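Local coordinates for protein putative cathepsin d (Ixodes ricinus, PDB 5N7Q) that probably cleaves proteins internally as an aspartic endopeptidase of the pepsin-like A1 family, a tick cathepsin D captured here with the inhibitor pepstatin A, at residues 127-132 and 326-331; 187-192 and 273-278; 151-156 and 175-180. All coordinates share one frame; numbering follows the deposited sequence.

Contact 1 of 3, residues 127-132 and 326-331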
ATOM      1  N   LEU A 127      -3.597  -2.789  -7.014  1.00  7.10           N
ATOM      2  CA  LEU A 127      -5.006  -2.462  -6.840  1.00  7.20           C
ATOM      3  C   LEU A 127      -5.343  -1.029  -7.262  1.00  7.20           C
ATOM      4  O   LEU A 127      -6.460  -0.534  -6.985  1.00  7.29           O
ATOM      5  CB  LEU A 127      -5.419  -2.683  -5.381  1.00  7.19           C
ATOM      6  CG  LEU A 127      -5.410  -4.125  -4.868  1.00  7.39           C
ATOM      7  CD1 LEU A 127      -5.602  -4.122  -3.365  1.00  7.42           C
ATOM      8  CD2 LEU A 127      -6.511  -4.943  -5.555  1.00  7.70           C
ATOM      9  N   ALA A 128      -4.428  -0.405  -8.008  1.00  7.04           N
ATOM     10  CA  ALA A 128      -4.643   0.938  -8.564  1.00  7.39           C
ATOM     11  C   ALA A 128      -5.481   0.848  -9.829  1.00  7.36           C
ATOM     12  O   ALA A 128      -5.900  -0.233 -10.248  1.00  7.42           O
ATOM     13  CB  ALA A 128      -3.317   1.625  -8.826  1.00  7.39           C
ATOM     14  N   TYR A 129      -5.780   1.994 -10.413  1.00  7.24           N
ATOM     15  CA  TYR A 129      -6.580   2.046 -11.630  1.00  7.48           C
ATOM     16  C   TYR A 129      -5.826   1.448 -12.813  1.00  7.53           C
ATOM     17  O   TYR A 129      -4.605   1.518 -12.886  1.00  7.91           O
ATOM     18  CB  TYR A 129      -6.958   3.483 -11.954  1.00  7.46           C
ATOM     19  CG  TYR A 129      -8.109   4.027 -11.104  1.00  7.55           C
ATOM     20  CD1 TYR A 129      -9.439   3.878 -11.533  1.00  8.08           C
ATOM     21  CD2 TYR A 129      -7.868   4.703  -9.915  1.00  7.94           C
ATOM     22  CE1 TYR A 129     -10.501   4.385 -10.757  1.00  8.12           C
ATOM     23  CE2 TYR A 129      -8.904   5.208  -9.149  1.00  7.96           C
ATOM     24  CZ  TYR A 129     -10.217   5.070  -9.602  1.00  7.85           C
ATOM     25  OH  TYR A 129     -11.261   5.602  -8.827  1.00  8.33           O
ATOM     26  N   PRO A 130      -6.562   0.924 -13.793  1.00  7.52           N
ATOM     27  CA  PRO A 130      -5.883   0.265 -14.908  1.00  7.80           C
ATOM     28  C   PRO A 130      -5.153   1.226 -15.832  1.00  7.81           C
ATOM     29  O   PRO A 130      -4.305   0.780 -16.616  1.00  8.79           O
ATOM     30  CB  PRO A 130      -7.036  -0.414 -15.663  1.00  7.76           C
ATOM     31  CG  PRO A 130      -8.277   0.390 -15.264  1.00  7.92           C
ATOM     32  CD  PRO A 130      -8.022   0.728 -13.841  1.00  7.68           C
ATOM     33  N   SER A 131      -5.488   2.515 -15.782  1.00  7.82           N
ATOM     34  CA  SER A 131      -4.791   3.516 -16.568  1.00  8.49           C
ATOM     35  C   SER A 131      -3.271   3.478 -16.354  1.00  8.86           C
ATOM     36  O   SER A 131      -2.531   3.819 -17.276  1.00 10.65           O
ATOM     37  CB  SER A 131      -5.323   4.893 -16.227  1.00  8.33           C
ATOM     38  OG  SER A 131      -5.094   5.163 -14.836  1.00  8.60           O
ATOM     39  N   ILE A 132      -2.796   3.055 -15.183  1.00  8.98           N
ATOM     40  CA  ILE A 132      -1.340   3.028 -14.915  1.00  9.15           C
ATOM     41  C   ILE A 132      -0.722   1.625 -14.974  1.00  9.41           C
ATOM     42  O   ILE A 132       0.442   1.473 -14.655  1.00 11.31           O
ATOM     43  CB  ILE A 132      -0.969   3.744 -13.591  1.00  9.38           C
ATOM     44  CG1 ILE A 132      -1.542   3.016 -12.385  1.00  9.80           C
ATOM     45  CG2 ILE A 132      -1.471   5.180 -13.633  1.00  9.30           C
ATOM     46  CD1 ILE A 132      -0.966   3.469 -11.060  1.00  9.85           C
ATOM     47  N   PHE A 326     -12.113   1.721  -0.959  1.00  6.95           N
ATOM     48  CA  PHE A 326     -11.694   2.060  -2.315  1.00  7.11           C
ATOM     49  C   PHE A 326     -12.878   1.683  -3.229  1.00  7.08           C
ATOM     50  O   PHE A 326     -13.142   0.504  -3.456  1.00  7.45           O
ATOM     51  CB  PHE A 326     -10.440   1.279  -2.678  1.00  7.38           C
ATOM     52  CG  PHE A 326      -9.245   1.613  -1.842  1.00  7.35           C
ATOM     53  CD1 PHE A 326      -9.041   0.981  -0.602  1.00  7.63           C
ATOM     54  CD2 PHE A 326      -8.314   2.517  -2.305  1.00  7.53           C
ATOM     55  CE1 PHE A 326      -7.924   1.309   0.166  1.00  7.95           C
ATOM     56  CE2 PHE A 326      -7.200   2.841  -1.539  1.00  7.70           C
ATOM     57  CZ  PHE A 326      -7.001   2.215  -0.313  1.00  7.96           C
ATOM     58  N   ASP A 327     -13.584   2.693  -3.731  1.00  6.92           N
ATOM     59  CA  ASP A 327     -14.878   2.508  -4.406  1.00  7.29           C
ATOM     60  C   ASP A 327     -14.757   2.808  -5.893  1.00  7.57           C
ATOM     61  O   ASP A 327     -14.627   3.973  -6.287  1.00  7.53           O
ATOM     62  CB  ASP A 327     -15.897   3.420  -3.697  1.00  7.61           C
ATOM     63  CG  ASP A 327     -17.303   3.370  -4.272  1.00  7.95           C
ATOM     64  OD1 ASP A 327     -17.476   2.931  -5.424  1.00  8.44           O
ATOM     65  OD2 ASP A 327     -18.221   3.799  -3.503  1.00  8.64           O
ATOM     66  N   ARG A 328     -14.839   1.754  -6.706  1.00  7.94           N
ATOM     67  CA  ARG A 328     -14.744   1.886  -8.159  1.00  8.98           C
ATOM     68  C   ARG A 328     -16.101   2.160  -8.780  1.00  9.37           C
ATOM     69  O   ARG A 328     -16.157   2.595  -9.930  1.00 11.88           O
ATOM     70  CB  ARG A 328     -14.127   0.629  -8.824  1.00  8.79           C
ATOM     71  CG  ARG A 328     -12.638   0.496  -8.538  1.00  8.61           C
ATOM     72  CD  ARG A 328     -11.784   1.503  -9.320  1.00  8.48           C
ATOM     73  NE  ARG A 328     -11.944   1.291 -10.761  1.00  8.46           N
ATOM     74  CZ  ARG A 328     -11.243   0.425 -11.489  1.00  8.21           C
ATOM     75  NH1 ARG A 328     -10.306  -0.324 -10.924  1.00  8.58           N
ATOM     76  NH2 ARG A 328     -11.517   0.256 -12.784  1.00  9.32           N
ATOM     77  N   ASP A 329     -17.206   1.961  -8.060  1.00  9.11           N
ATOM     78  CA  ASP A 329     -18.533   2.313  -8.626  1.00  9.98           C
ATOM     79  C   ASP A 329     -18.705   3.826  -8.726  1.00 10.80           C
ATOM     80  O   ASP A 329     -19.286   4.345  -9.678  1.00 11.53           O
ATOM     81  CB  ASP A 329     -19.647   1.730  -7.766  1.00 10.50           C
ATOM     82  CG  ASP A 329     -19.826   0.240  -8.009  1.00 11.10           C
ATOM     83  OD1 ASP A 329     -19.739  -0.166  -9.197  1.00 13.53           O
ATOM     84  OD2 ASP A 329     -20.062  -0.486  -7.021  1.00 13.10           O
ATOM     85  N   GLN A 330     -18.173   4.541  -7.741  1.00 10.49           N
ATOM     86  CA  GLN A 330     -18.330   5.998  -7.685  1.00 11.14           C
ATOM     87  C   GLN A 330     -17.008   6.774  -7.758  1.00 10.48           C
ATOM     88  O   GLN A 330     -17.032   8.003  -7.720  1.00 11.15           O
ATOM     89  CB  GLN A 330     -19.085   6.419  -6.436  1.00 12.72           C
ATOM     90  CG  GLN A 330     -20.469   5.807  -6.345  1.00 14.69           C
ATOM     91  CD  GLN A 330     -21.331   6.493  -5.322  1.00 17.24           C
ATOM     92  OE1 GLN A 330     -21.509   7.718  -5.363  1.00 21.61           O
ATOM     93  NE2 GLN A 330     -21.893   5.723  -4.413  1.00 17.55           N
ATOM     94  N   ASP A 331     -15.885   6.076  -7.938  1.00  9.59           N
ATOM     95  CA  ASP A 331     -14.556   6.690  -7.994  1.00  8.96           C
ATOM     96  C   ASP A 331     -14.331   7.625  -6.788  1.00  8.22           C
ATOM     97  O   ASP A 331     -14.192   8.838  -6.917  1.00  7.94           O
ATOM     98  CB  ASP A 331     -14.366   7.449  -9.325  1.00  9.29           C
ATOM     99  CG  ASP A 331     -14.143   6.502 -10.509  1.00  9.72           C
ATOM    100  OD1 ASP A 331     -13.515   5.430 -10.333  1.00  9.71           O
ATOM    101  OD2 ASP A 331     -14.616   6.793 -11.638  1.00 10.57           O
TER
HETATM  102  O   HOH W   1      -9.027  -0.883  -8.349  1.00  9.03           O
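Tyr129 and Arg328 lie alongside each other, head against tail, the phenol ring reaching toward 326-331 while the arginine chain runs back toward 127-132. Their flat groups are 40° apart, so this is no parallel stack: CD1 of Tyr129 lies over one face of the guanidinium, displaced toward its rim, and the nearest atoms are Tyr129 CE1 and Arg328 NE at 3.4 Å. Two successive bends in the arginine chain, at chi2 (-74°) and again at chi3, fold it alongside the ring. At the guanidinium end, Pro130 CD comes head-on to 3.7 Å from Arg328 NH2.

The phenol hydroxyl passes the arginine and donates to Asp331, OH to OD1 at 2.7 Å. That oxygen sits near the ring plane at the tyrosine's edge, yet the hydroxyl meets it from 37° above the carboxylate plane. The other oxygen, OD2, forms a salt bridge with Lys194, so each oxygen of the carboxylate has its own partner. A water joins the segments in the guanidinium plane, accepting from Arg328 NH1 and donating to Leu127 O, both at 2.9 Å. NH1 also forms a salt bridge with Asp142.

Arg328 also touches Phe141 and Met145 of helix 140-146, and Trp197 packs against both Tyr129 and Arg328. Segment 127-132 follows strand 123-126, with Ala128 about 7 Å from the predicted catalytic Asp36, side chain to side chain; Arg328 comes directly after strand 322-327, which pairs antiparallel with strand 155-160.

Contact 2 of 3, residues 187-192 and 273-278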
ATOM      1  N   THR A 187     -16.283   9.041   5.990  1.00  8.81           N
ATOM      2  CA  THR A 187     -16.110  10.283   5.188  1.00  8.83           C
ATOM      3  C   THR A 187     -15.559   9.960   3.813  1.00  8.99           C
ATOM      4  O   THR A 187     -14.489   9.364   3.717  1.00  9.16           O
ATOM      5  CB  THR A 187     -15.125  11.218   5.902  1.00  9.00           C
ATOM      6  OG1 THR A 187     -15.665  11.558   7.181  1.00 10.20           O
ATOM      7  CG2 THR A 187     -14.923  12.502   5.119  1.00  9.25           C
ATOM      8  N   TYR A 188     -16.276  10.372   2.758  1.00  8.66           N
ATOM      9  CA  TYR A 188     -15.824  10.132   1.395  1.00  8.88           C
ATOM     10  C   TYR A 188     -15.168  11.368   0.809  1.00  9.43           C
ATOM     11  O   TYR A 188     -15.529  12.492   1.154  1.00  9.77           O
ATOM     12  CB  TYR A 188     -16.997   9.672   0.526  1.00  9.04           C
ATOM     13  CG  TYR A 188     -17.394   8.231   0.769  1.00  9.04           C
ATOM     14  CD1 TYR A 188     -16.612   7.202   0.290  1.00  9.03           C
ATOM     15  CD2 TYR A 188     -18.553   7.911   1.480  1.00  9.01           C
ATOM     16  CE1 TYR A 188     -16.947   5.872   0.504  1.00  9.11           C
ATOM     17  CE2 TYR A 188     -18.913   6.578   1.708  1.00  9.34           C
ATOM     18  CZ  TYR A 188     -18.116   5.561   1.199  1.00  9.33           C
ATOM     19  OH  TYR A 188     -18.437   4.244   1.408  1.00 10.00           O
ATOM     20  N   VAL A 189     -14.206  11.135  -0.073  1.00  8.74           N
ATOM     21  CA  VAL A 189     -13.528  12.164  -0.864  1.00  8.96           C
ATOM     22  C   VAL A 189     -13.520  11.649  -2.326  1.00  8.81           C
ATOM     23  O   VAL A 189     -13.210  10.485  -2.580  1.00  9.93           O
ATOM     24  CB  VAL A 189     -12.110  12.492  -0.317  1.00  9.05           C
ATOM     25  CG1 VAL A 189     -11.175  11.296  -0.364  1.00  9.01           C
ATOM     26  CG2 VAL A 189     -11.543  13.717  -1.003  1.00  9.72           C
ATOM     27  N   PRO A 190     -13.886  12.488  -3.289  1.00  8.71           N
ATOM     28  CA  PRO A 190     -13.889  11.989  -4.667  1.00  8.73           C
ATOM     29  C   PRO A 190     -12.485  11.831  -5.215  1.00  8.69           C
ATOM     30  O   PRO A 190     -11.606  12.666  -4.948  1.00  8.20           O
ATOM     31  CB  PRO A 190     -14.617  13.082  -5.455  1.00  9.01           C
ATOM     32  CG  PRO A 190     -14.562  14.288  -4.608  1.00  9.29           C
ATOM     33  CD  PRO A 190     -14.397  13.868  -3.181  1.00  8.92           C
ATOM     34  N   VAL A 191     -12.249  10.787  -6.000  1.00  7.87           N
ATOM     35  CA  VAL A 191     -10.967  10.693  -6.724  1.00  8.32           C
ATOM     36  C   VAL A 191     -10.883  11.867  -7.709  1.00  8.65           C
ATOM     37  O   VAL A 191     -11.867  12.255  -8.317  1.00  9.62           O
ATOM     38  CB  VAL A 191     -10.819   9.312  -7.423  1.00  8.56           C
ATOM     39  CG1 VAL A 191      -9.638   9.254  -8.373  1.00  8.68           C
ATOM     40  CG2 VAL A 191     -10.761   8.196  -6.389  1.00  8.93           C
ATOM     41  N   THR A 192      -9.686  12.386  -7.857  1.00  8.36           N
ATOM     42  CA  THR A 192      -9.371  13.411  -8.847  1.00  8.48           C
ATOM     43  C   THR A 192      -8.824  12.696 -10.089  1.00  8.83           C
ATOM     44  O   THR A 192      -9.606  12.208 -10.905  1.00 10.31           O
ATOM     45  CB  THR A 192      -8.393  14.437  -8.260  1.00  8.76           C
ATOM     46  OG1 THR A 192      -7.252  13.764  -7.692  1.00  9.08           O
ATOM     47  CG2 THR A 192      -9.078  15.250  -7.179  1.00  8.56           C
ATOM     48  N   THR A 273      -6.715  17.144   7.139  1.00 10.59           N
ATOM     49  CA  THR A 273      -8.105  17.544   6.961  1.00 10.98           C
ATOM     50  C   THR A 273      -8.528  17.131   5.560  1.00 10.60           C
ATOM     51  O   THR A 273      -7.939  17.556   4.573  1.00 10.20           O
ATOM     52  CB  THR A 273      -8.308  19.047   7.184  1.00 11.22           C
ATOM     53  OG1 THR A 273      -7.967  19.365   8.546  1.00 13.07           O
ATOM     54  CG2 THR A 273      -9.794  19.413   6.933  1.00 11.66           C
ATOM     55  N   ILE A 274      -9.564  16.296   5.478  1.00 10.31           N
ATOM     56  CA  ILE A 274     -10.019  15.723   4.222  1.00 10.41           C
ATOM     57  C   ILE A 274     -11.530  15.821   4.210  1.00 10.73           C
ATOM     58  O   ILE A 274     -12.177  15.430   5.172  1.00 10.95           O
ATOM     59  CB  ILE A 274      -9.596  14.227   4.086  1.00 10.60           C
ATOM     60  CG1 ILE A 274      -8.081  14.063   4.349  1.00 10.93           C
ATOM     61  CG2 ILE A 274     -10.029  13.695   2.733  1.00 11.47           C
ATOM     62  CD1 ILE A 274      -7.634  12.605   4.439  1.00 11.10           C
ATOM     63  N   SER A 275     -12.077  16.397   3.149  1.00 11.55           N
ATOM     64  CA  SER A 275     -13.525  16.678   3.067  1.00 11.60           C
ATOM     65  C   SER A 275     -14.048  17.444   4.295  1.00 12.27           C
ATOM     66  O   SER A 275     -15.161  17.217   4.762  1.00 13.13           O
ATOM     67  CB  SER A 275     -14.317  15.389   2.800  1.00 12.02           C
ATOM     68  OG  SER A 275     -13.992  14.865   1.508  1.00 12.54           O
ATOM     69  N   GLY A 276     -13.219  18.353   4.806  1.00 12.42           N
ATOM     70  CA  GLY A 276     -13.578  19.176   5.937  1.00 13.27           C
ATOM     71  C   GLY A 276     -13.485  18.553   7.303  1.00 14.29           C
ATOM     72  O   GLY A 276     -13.717  19.246   8.295  1.00 15.97           O
ATOM     73  N   LYS A 277     -13.145  17.270   7.372  1.00 13.13           N
ATOM     74  CA  LYS A 277     -13.045  16.548   8.636  1.00 13.63           C
ATOM     75  C   LYS A 277     -11.581  16.322   8.996  1.00 13.11           C
ATOM     76  O   LYS A 277     -10.734  16.057   8.127  1.00 11.95           O
ATOM     77  CB  LYS A 277     -13.775  15.219   8.554  1.00 15.69           C
ATOM     78  CG  LYS A 277     -13.731  14.458   9.861  1.00 18.28           C
ATOM     79  CD  LYS A 277     -14.670  13.277   9.894  1.00 20.61           C
ATOM     80  CE  LYS A 277     -14.535  12.532  11.202  1.00 23.47           C
ATOM     81  NZ  LYS A 277     -15.134  13.260  12.355  1.00 26.32           N
ATOM     82  N   GLU A 278     -11.298  16.378  10.289  1.00 13.33           N
ATOM     83  CA  GLU A 278      -9.939  16.155  10.787  1.00 13.69           C
ATOM     84  C   GLU A 278      -9.664  14.684  11.023  1.00 12.45           C
ATOM     85  O   GLU A 278     -10.433  13.998  11.694  1.00 12.41           O
ATOM     86  CB  GLU A 278      -9.702  16.934  12.073  1.00 15.83           C
ATOM     87  CG  GLU A 278      -9.649  18.434  11.808  1.00 18.01           C
ATOM     88  CD  GLU A 278      -9.128  19.268  12.965  1.00 21.05           C
ATOM     89  OE1 GLU A 278      -8.781  18.720  14.030  1.00 23.62           O
ATOM     90  OE2 GLU A 278      -9.070  20.499  12.777  1.00 24.18           O
TER
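Thr187 lays its methyl group against the hairpin turn, CG2 reaching Ser275 CB at 3.8 Å, while its hydroxyl OG1 lies 3.4 Å from CD of Lys277. The two branches thus meet different residues of the turn, and the lysine, extended as far as CE, carries its ammonium group away from the strand. The turn is type I', running from Ile274 to Lys277 and joining strands 270-274 and 277-281.

Ser275 stands at its tip and makes the one hydrogen bond between the segments: OG donates to the backbone carbonyl O of Tyr188 at 2.8 Å. The hydroxyl comes to the side of the carbonyl oxygen, C=O...OG 130°, and is tilted 27° from the carbonyl plane. With chi1 at -65°, OG stands beside the serine's own backbone N, and there it also comes within 3.5 Å of Val189 CB.

Next to this bond Val189 and Ile274 pack together, CB of the valine 3.9 Å from CG2 of the isoleucine. Val333 and Phe335 of strand 332-337 touch Val189 and Ile274 respectively.

Away from the active site, strand 187-190, paired antiparallel with strand 332-337, thus meets the tip of a hairpin from another sheet without backbone pairing. One serine hydroxyl takes up the Tyr188 carbonyl; the remaining contacts are van der Waals, with Val189-Ile274 the apolar pair, so the join becomes more polar toward the exposed turn.

Contact 3 of 3, residues 151-156 and 175-180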
ATOM      1  N   GLY A 151     -20.687  -8.856  -7.567  1.00 13.61           N
ATOM      2  CA  GLY A 151     -22.077  -8.473  -7.673  1.00 13.61           C
ATOM      3  C   GLY A 151     -22.176  -7.023  -8.066  1.00 13.41           C
ATOM      4  O   GLY A 151     -21.531  -6.588  -9.038  1.00 14.53           O
ATOM      5  N   GLU A 152     -22.958  -6.268  -7.298  1.00 14.60           N
ATOM      6  CA  GLU A 152     -23.150  -4.836  -7.504  1.00 15.87           C
ATOM      7  C   GLU A 152     -22.352  -3.928  -6.564  1.00 14.50           C
ATOM      8  O   GLU A 152     -22.597  -2.718  -6.516  1.00 16.02           O
ATOM      9  CB  GLU A 152     -24.629  -4.506  -7.363  1.00 19.73           C
ATOM     10  CG  GLU A 152     -25.508  -5.257  -8.334  1.00 24.28           C
ATOM     11  CD  GLU A 152     -25.329  -4.743  -9.730  1.00 27.12           C
ATOM     12  OE1 GLU A 152     -25.467  -3.512  -9.922  1.00 33.44           O
ATOM     13  OE2 GLU A 152     -25.034  -5.560 -10.630  1.00 33.72           O
ATOM     14  N   GLN A 153     -21.410  -4.505  -5.819  1.00 11.53           N
ATOM     15  CA  GLN A 153     -20.651  -3.766  -4.823  1.00 10.81           C
ATOM     16  C   GLN A 153     -19.173  -3.785  -5.212  1.00  9.76           C
ATOM     17  O   GLN A 153     -18.374  -4.544  -4.648  1.00  9.67           O
ATOM     18  CB  GLN A 153     -20.924  -4.372  -3.442  1.00 10.65           C
ATOM     19  CG  GLN A 153     -20.182  -3.768  -2.252  1.00 10.17           C
ATOM     20  CD  GLN A 153     -20.423  -2.275  -2.040  1.00 10.58           C
ATOM     21  OE1 GLN A 153     -20.562  -1.510  -2.994  1.00 12.19           O
ATOM     22  NE2 GLN A 153     -20.439  -1.845  -0.775  1.00 10.88           N
ATOM     23  N   ASN A 154     -18.816  -2.929  -6.167  1.00  9.39           N
ATOM     24  CA  ASN A 154     -17.475  -2.906  -6.744  1.00  9.14           C
ATOM     25  C   ASN A 154     -16.560  -1.977  -5.941  1.00  8.57           C
ATOM     26  O   ASN A 154     -16.095  -0.940  -6.418  1.00  8.23           O
ATOM     27  CB  ASN A 154     -17.499  -2.546  -8.223  1.00  9.60           C
ATOM     28  CG  ASN A 154     -18.275  -3.547  -9.033  1.00 10.17           C
ATOM     29  OD1 ASN A 154     -17.920  -4.729  -9.089  1.00 10.08           O
ATOM     30  ND2 ASN A 154     -19.374  -3.099  -9.632  1.00 12.01           N
ATOM     31  N   VAL A 155     -16.333  -2.393  -4.705  1.00  8.12           N
ATOM     32  CA  VAL A 155     -15.429  -1.724  -3.774  1.00  8.12           C
ATOM     33  C   VAL A 155     -14.568  -2.766  -3.103  1.00  7.86           C
ATOM     34  O   VAL A 155     -14.897  -3.945  -3.082  1.00  8.17           O
ATOM     35  CB  VAL A 155     -16.204  -0.933  -2.674  1.00  8.21           C
ATOM     36  CG1 VAL A 155     -17.313  -0.081  -3.281  1.00  8.08           C
ATOM     37  CG2 VAL A 155     -16.704  -1.841  -1.553  1.00  8.91           C
ATOM     38  N   PHE A 156     -13.430  -2.322  -2.564  1.00  6.99           N
ATOM     39  CA  PHE A 156     -12.672  -3.141  -1.631  1.00  6.95           C
ATOM     40  C   PHE A 156     -12.258  -2.265  -0.467  1.00  7.10           C
ATOM     41  O   PHE A 156     -12.037  -1.064  -0.625  1.00  7.73           O
ATOM     42  CB  PHE A 156     -11.485  -3.865  -2.285  1.00  6.83           C
ATOM     43  CG  PHE A 156     -10.468  -2.971  -2.925  1.00  6.77           C
ATOM     44  CD1 PHE A 156      -9.407  -2.459  -2.181  1.00  6.71           C
ATOM     45  CD2 PHE A 156     -10.571  -2.588  -4.266  1.00  7.08           C
ATOM     46  CE1 PHE A 156      -8.473  -1.624  -2.764  1.00  7.10           C
ATOM     47  CE2 PHE A 156      -9.617  -1.752  -4.852  1.00  6.97           C
ATOM     48  CZ  PHE A 156      -8.572  -1.265  -4.082  1.00  6.67           C
ATOM     49  N   GLY A 175     -15.241  -6.596  -2.450  1.00  7.81           N
ATOM     50  CA  GLY A 175     -16.691  -6.608  -2.658  1.00  7.84           C
ATOM     51  C   GLY A 175     -17.507  -6.286  -1.428  1.00  8.15           C
ATOM     52  O   GLY A 175     -18.684  -6.594  -1.352  1.00  8.78           O
ATOM     53  N   GLY A 176     -16.905  -5.623  -0.452  1.00  8.10           N
ATOM     54  CA  GLY A 176     -17.676  -5.224   0.715  1.00  8.40           C
ATOM     55  C   GLY A 176     -16.981  -4.208   1.597  1.00  8.38           C
ATOM     56  O   GLY A 176     -15.775  -3.921   1.413  1.00  8.78           O
ATOM     57  N   ILE A 177     -17.750  -3.674   2.548  1.00  7.92           N
ATOM     58  CA  ILE A 177     -17.269  -2.759   3.598  1.00  8.17           C
ATOM     59  C   ILE A 177     -17.720  -3.364   4.912  1.00  8.17           C
ATOM     60  O   ILE A 177     -18.910  -3.553   5.089  1.00  8.44           O
ATOM     61  CB  ILE A 177     -17.905  -1.346   3.471  1.00  8.20           C
ATOM     62  CG1 ILE A 177     -17.748  -0.758   2.064  1.00  8.32           C
ATOM     63  CG2 ILE A 177     -17.325  -0.422   4.533  1.00  8.43           C
ATOM     64  CD1 ILE A 177     -18.540   0.527   1.825  1.00  8.70           C
ATOM     65  N   ASP A 178     -16.788  -3.659   5.827  1.00  8.27           N
ATOM     66  CA  ASP A 178     -17.126  -4.354   7.079  1.00  8.58           C
ATOM     67  C   ASP A 178     -17.184  -3.318   8.193  1.00  8.48           C
ATOM     68  O   ASP A 178     -16.141  -2.826   8.646  1.00  7.80           O
ATOM     69  CB  ASP A 178     -16.074  -5.410   7.378  1.00  8.96           C
ATOM     70  CG  ASP A 178     -16.428  -6.298   8.536  1.00  9.48           C
ATOM     71  OD1 ASP A 178     -17.402  -6.040   9.268  1.00  9.81           O
ATOM     72  OD2 ASP A 178     -15.723  -7.306   8.706  1.00 11.27           O
ATOM     73  N   HIS A 179     -18.394  -3.023   8.679  1.00  8.72           N
ATOM     74  CA  HIS A 179     -18.564  -2.072   9.777  1.00  9.06           C
ATOM     75  C   HIS A 179     -17.987  -2.633  11.089  1.00  9.10           C
ATOM     76  O   HIS A 179     -17.784  -1.870  12.017  1.00  9.62           O
ATOM     77  CB  HIS A 179     -20.046  -1.674   9.935  1.00  9.31           C
ATOM     78  CG  HIS A 179     -20.271  -0.320  10.550  1.00  9.04           C
ATOM     79  ND1 HIS A 179     -19.489   0.191  11.565  1.00  8.97           N
ATOM     80  CD2 HIS A 179     -21.184   0.639  10.268  1.00  9.76           C
ATOM     81  CE1 HIS A 179     -19.939   1.387  11.905  1.00  9.31           C
ATOM     82  NE2 HIS A 179     -20.963   1.682  11.126  1.00  9.74           N
ATOM     83  N   ASP A 180     -17.643  -3.925  11.170  1.00  9.11           N
ATOM     84  CA  ASP A 180     -16.937  -4.405  12.340  1.00  9.34           C
ATOM     85  C   ASP A 180     -15.472  -3.979  12.358  1.00  9.69           C
ATOM     86  O   ASP A 180     -14.793  -4.204  13.356  1.00 11.79           O
ATOM     87  CB  ASP A 180     -17.155  -5.904  12.537  1.00  9.03           C
ATOM     88  CG  ASP A 180     -18.606  -6.244  12.928  1.00  9.29           C
ATOM     89  OD1 ASP A 180     -19.238  -5.393  13.623  1.00  9.51           O
ATOM     90  OD2 ASP A 180     -19.097  -7.325  12.497  1.00  9.30           O
TER
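Val155 and Gly175 meet where a beta hairpin of the pepsin-like fold opens out: strands 155-160 and 170-174 pair antiparallel, and this contact lies at the end of that pairing. The tight part centres on the backbone. Gly175 N donates to Val155 O at 2.7 Å, with an angle of 165° at the carbonyl oxygen, almost in line with the carbonyl bond. Gly175 CA also makes a CA-H...O contact with Gln153 O at 3.3 Å, and Gln153 CG comes equally close, 3.3 Å, to Gly175 O. Gly175 has a positive phi of 87°, where a beta carbon would clash with the carbonyl oxygen of the residue before.

The looser, more open side begins where Gln153 bends at chi2 (58°), bringing its amide NE2 to 4.0 Å from Ile177 CD1. The two side chains cross at about a right angle. Val155 and Ile177 also cross nearly perpendicularly, and Ile177 continues onto Tyr323 and Ile325 of strand 322-327. Phe156 turns the other way, against Phe326 and Phe141. The apolar touch is Val155 CG2 to Ile177 CG1, 3.9 Å; the same methyl lies 3.7 Å from Gly176 O.

From the N terminus, residues 127-132 come first, and their partner 326-331 arrives only near the C terminus, so contact 1 closes a loop of nearly two hundred residues. Contacts 3 and 2 both nest inside it, in series: 151-156 meets 175-180 after a short hairpin, and only then does 187-192 open contact 2, closed by 273-278. No loops cross. Strand 322-327 lies beside 155-160, and Phe326 N to Phe156 O (2.8 Å, a probable hydrogen bond) joins contacts 1 and 3. Contact 1 reaches contact 2 through Asp331 and Val191, while Tyr188 packs on Ile177 between contacts 2 and 3. Contact 2 carries the connection on to the hairpin of the second sheet.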